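ApaG protein (Shewanella oneidensis, PDB 1TZA) is of unknown function and belongs to the ApaG family, whose compact all-beta domain is related to the immunoglobulin-like E-set folds. Local coordinates at residues A[66-71]-A[79-84]. Numbering follows the deposited sequence.
Sequences AGVVGE and TAYQYT
Val68 lies across the Tyr83 ring, the two side chains crossing at about a right angle. Val68 CB sits over one face, 3.8 Å from the centroid of the Tyr83 ring and only 15° off the normal, a CH-pi contact displaced toward the rim. Val68 CG1 carries on past that rim, 3.5 Å from Tyr83 CZ, while Val68 CG2 turns the other way and reaches Tyr81 CE1 at 4.1 Å, so this one valine wedges against both tyrosines. Val69 comes in obliquely on the same side of the ring plane as Val68: Val69 CG1 rests 3.8 Å from Tyr83 CD1 and also packs on the backbone oxygen of Thr84. Val69 N hydrogen-bonds to Glu18 OE2 of the second subunit, and the Val69 side chain packs on Ile17 of that subunit, placing the turn at the dimer interface. A type I' beta turn runs from Val68 to Glu71, closed by hydrogen bonds in both directions between the backbones of its end residues, and it brings Glu71 back alongside Val68. The glutamate then stretches out, extended beyond CG, to meet Tyr81 coming from the opposite direction. Tyr81 OH donates a hydrogen bond to Glu71 OE1 at 2.7 Å; the carboxylate stands nearly perpendicular to the ring, with OE1 in the ring plane at its edge, yet the hydroxyl approaches OE1 from well above the carboxylate plane. Tyr81 gets there with CG anti to the backbone N (chi1 169°). Tyr83 OH is hydrogen-bonded to Tyr100 OH, which ties the buried end of that ring to strand 93-104. The turn-bearing loop leaves strand 60-66 on one sheet of the beta sandwich, with Val68 also touching Leu46 of strand 44-55, and faces strand 79-89, an outer strand of the three-stranded sheet, paired with strand 28-38.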
ATOM      1  N   ALA A  66     -12.014  11.973   6.984  1.00 13.80           N
ATOM      2  CA  ALA A  66     -11.341  13.148   7.522  1.00 13.69           C
ATOM      3  C   ALA A  66      -9.849  13.055   7.225  1.00 12.40           C
ATOM      4  O   ALA A  66      -9.212  12.032   7.480  1.00 12.71           O
ATOM      5  CB  ALA A  66     -11.576  13.255   9.039  1.00 13.45           C
ATOM      6  N   GLY A  67      -9.314  14.125   6.653  1.00 11.77           N
ATOM      7  CA  GLY A  67      -7.904  14.193   6.322  1.00  8.20           C
ATOM      8  C   GLY A  67      -7.400  13.152   5.350  1.00  6.13           C
ATOM      9  O   GLY A  67      -8.143  12.645   4.507  1.00  3.96           O
ATOM     10  N   VAL A  68      -6.108  12.864   5.478  1.00  3.15           N
ATOM     11  CA  VAL A  68      -5.415  11.890   4.671  1.00  1.88           C
ATOM     12  C   VAL A  68      -4.509  11.132   5.620  1.00  3.17           C
ATOM     13  O   VAL A  68      -3.904  11.718   6.518  1.00  4.60           O
ATOM     14  CB  VAL A  68      -4.556  12.549   3.560  1.00  3.28           C
ATOM     15  CG1 VAL A  68      -5.452  13.158   2.494  1.00  1.00           C
ATOM     16  CG2 VAL A  68      -3.634  13.606   4.162  1.00  1.38           C
ATOM     17  N   VAL A  69      -4.425   9.825   5.416  1.00  3.08           N
ATOM     18  CA  VAL A  69      -3.627   8.933   6.244  1.00  3.39           C
ATOM     19  C   VAL A  69      -3.552   9.290   7.732  1.00  5.19           C
ATOM     20  O   VAL A  69      -2.473   9.308   8.336  1.00  4.44           O
ATOM     21  CB  VAL A  69      -2.195   8.755   5.663  1.00  4.51           C
ATOM     22  CG1 VAL A  69      -2.289   8.149   4.263  1.00  1.00           C
ATOM     23  CG2 VAL A  69      -1.448  10.081   5.641  1.00  2.78           C
ATOM     24  N   GLY A  70      -4.709   9.578   8.317  1.00  5.73           N
ATOM     25  CA  GLY A  70      -4.761   9.872   9.737  1.00  9.39           C
ATOM     26  C   GLY A  70      -4.552  11.292  10.218  1.00  9.75           C
ATOM     27  O   GLY A  70      -4.678  11.558  11.413  1.00  8.86           O
ATOM     28  N   GLU A  71      -4.224  12.210   9.322  1.00 11.23           N
ATOM     29  CA  GLU A  71      -4.040  13.586   9.754  1.00 10.33           C
ATOM     30  C   GLU A  71      -4.700  14.603   8.851  1.00 10.19           C
ATOM     31  O   GLU A  71      -4.984  14.336   7.681  1.00  8.47           O
ATOM     32  CB  GLU A  71      -2.552  13.931   9.891  1.00 10.44           C
ATOM     33  CG  GLU A  71      -1.712  13.672   8.658  1.00  7.57           C
ATOM     34  CD  GLU A  71      -0.480  14.564   8.592  1.00  8.20           C
ATOM     35  OE1 GLU A  71       0.585  14.099   8.126  1.00  6.90           O
ATOM     36  OE2 GLU A  71      -0.579  15.739   8.994  1.00  7.59           O
ATOM     37  N   THR A  79       4.504  25.858   0.317  1.00 11.67           N
ATOM     38  CA  THR A  79       4.937  24.576   0.869  1.00 11.63           C
ATOM     39  C   THR A  79       4.211  23.447   0.168  1.00 10.63           C
ATOM     40  O   THR A  79       3.047  23.584  -0.188  1.00 12.33           O
ATOM     41  CB  THR A  79       4.653  24.473   2.389  1.00 12.02           C
ATOM     42  OG1 THR A  79       5.275  25.572   3.069  1.00 13.90           O
ATOM     43  CG2 THR A  79       5.205  23.164   2.947  1.00 11.82           C
ATOM     44  N   ALA A  80       4.913  22.336  -0.028  1.00 10.98           N
ATOM     45  CA  ALA A  80       4.366  21.162  -0.688  1.00 10.35           C
ATOM     46  C   ALA A  80       4.286  20.007   0.294  1.00 11.89           C
ATOM     47  O   ALA A  80       5.316  19.495   0.721  1.00 13.28           O
ATOM     48  CB  ALA A  80       5.252  20.774  -1.856  1.00  8.81           C
ATOM     49  N   TYR A  81       3.071  19.597   0.646  1.00 12.51           N
ATOM     50  CA  TYR A  81       2.877  18.485   1.568  1.00 11.74           C
ATOM     51  C   TYR A  81       2.653  17.208   0.775  1.00 11.69           C
ATOM     52  O   TYR A  81       1.752  17.134  -0.061  1.00 10.83           O
ATOM     53  CB  TYR A  81       1.678  18.746   2.493  1.00 14.79           C
ATOM     54  CG  TYR A  81       1.233  17.537   3.296  1.00 16.90           C
ATOM     55  CD1 TYR A  81       0.401  16.572   2.731  1.00 17.15           C
ATOM     56  CD2 TYR A  81       1.660  17.348   4.613  1.00 17.99           C
ATOM     57  CE1 TYR A  81       0.003  15.449   3.447  1.00 17.61           C
ATOM     58  CE2 TYR A  81       1.267  16.223   5.344  1.00 17.18           C
ATOM     59  CZ  TYR A  81       0.437  15.276   4.749  1.00 18.43           C
ATOM     60  OH  TYR A  81       0.046  14.148   5.430  1.00 15.97           O
ATOM     61  N   GLN A  82       3.471  16.202   1.054  1.00 10.81           N
ATOM     62  CA  GLN A  82       3.384  14.927   0.369  1.00 11.64           C
ATOM     63  C   GLN A  82       2.976  13.796   1.300  1.00 12.42           C
ATOM     64  O   GLN A  82       3.337  13.777   2.480  1.00 13.62           O
ATOM     65  CB  GLN A  82       4.730  14.584  -0.264  1.00 12.46           C
ATOM     66  CG  GLN A  82       4.804  13.178  -0.828  1.00 13.76           C
ATOM     67  CD  GLN A  82       6.175  12.836  -1.381  1.00 15.04           C
ATOM     68  OE1 GLN A  82       6.601  13.382  -2.401  1.00 14.24           O
ATOM     69  NE2 GLN A  82       6.878  11.929  -0.703  1.00 16.08           N
ATOM     70  N   TYR A  83       2.218  12.850   0.755  1.00 11.67           N
ATOM     71  CA  TYR A  83       1.774  11.690   1.510  1.00  9.93           C
ATOM     72  C   TYR A  83       1.511  10.539   0.549  1.00 11.08           C
ATOM     73  O   TYR A  83       1.287  10.737  -0.651  1.00  7.82           O
ATOM     74  CB  TYR A  83       0.517  12.019   2.312  1.00  7.83           C
ATOM     75  CG  TYR A  83      -0.782  11.861   1.569  1.00  8.45           C
ATOM     76  CD1 TYR A  83      -1.430  10.622   1.515  1.00  7.70           C
ATOM     77  CD2 TYR A  83      -1.397  12.955   0.963  1.00  6.35           C
ATOM     78  CE1 TYR A  83      -2.663  10.480   0.888  1.00  6.57           C
ATOM     79  CE2 TYR A  83      -2.627  12.824   0.326  1.00  7.31           C
ATOM     80  CZ  TYR A  83      -3.256  11.586   0.297  1.00  6.90           C
ATOM     81  OH  TYR A  83      -4.481  11.457  -0.304  1.00  5.28           O
ATOM     82  N   THR A  84       1.541   9.330   1.085  1.00 10.97           N
ATOM     83  CA  THR A  84       1.315   8.165   0.268  1.00  9.91           C
ATOM     84  C   THR A  84       0.257   7.268   0.884  1.00 10.42           C
ATOM     85  O   THR A  84       0.211   7.086   2.099  1.00  9.45           O
ATOM     86  CB  THR A  84       2.626   7.375   0.101  1.00 11.46           C
ATOM     87  OG1 THR A  84       3.521   8.121  -0.738  1.00 10.82           O
ATOM     88  CG2 THR A  84       2.360   5.987  -0.504  1.00  8.68           C
TER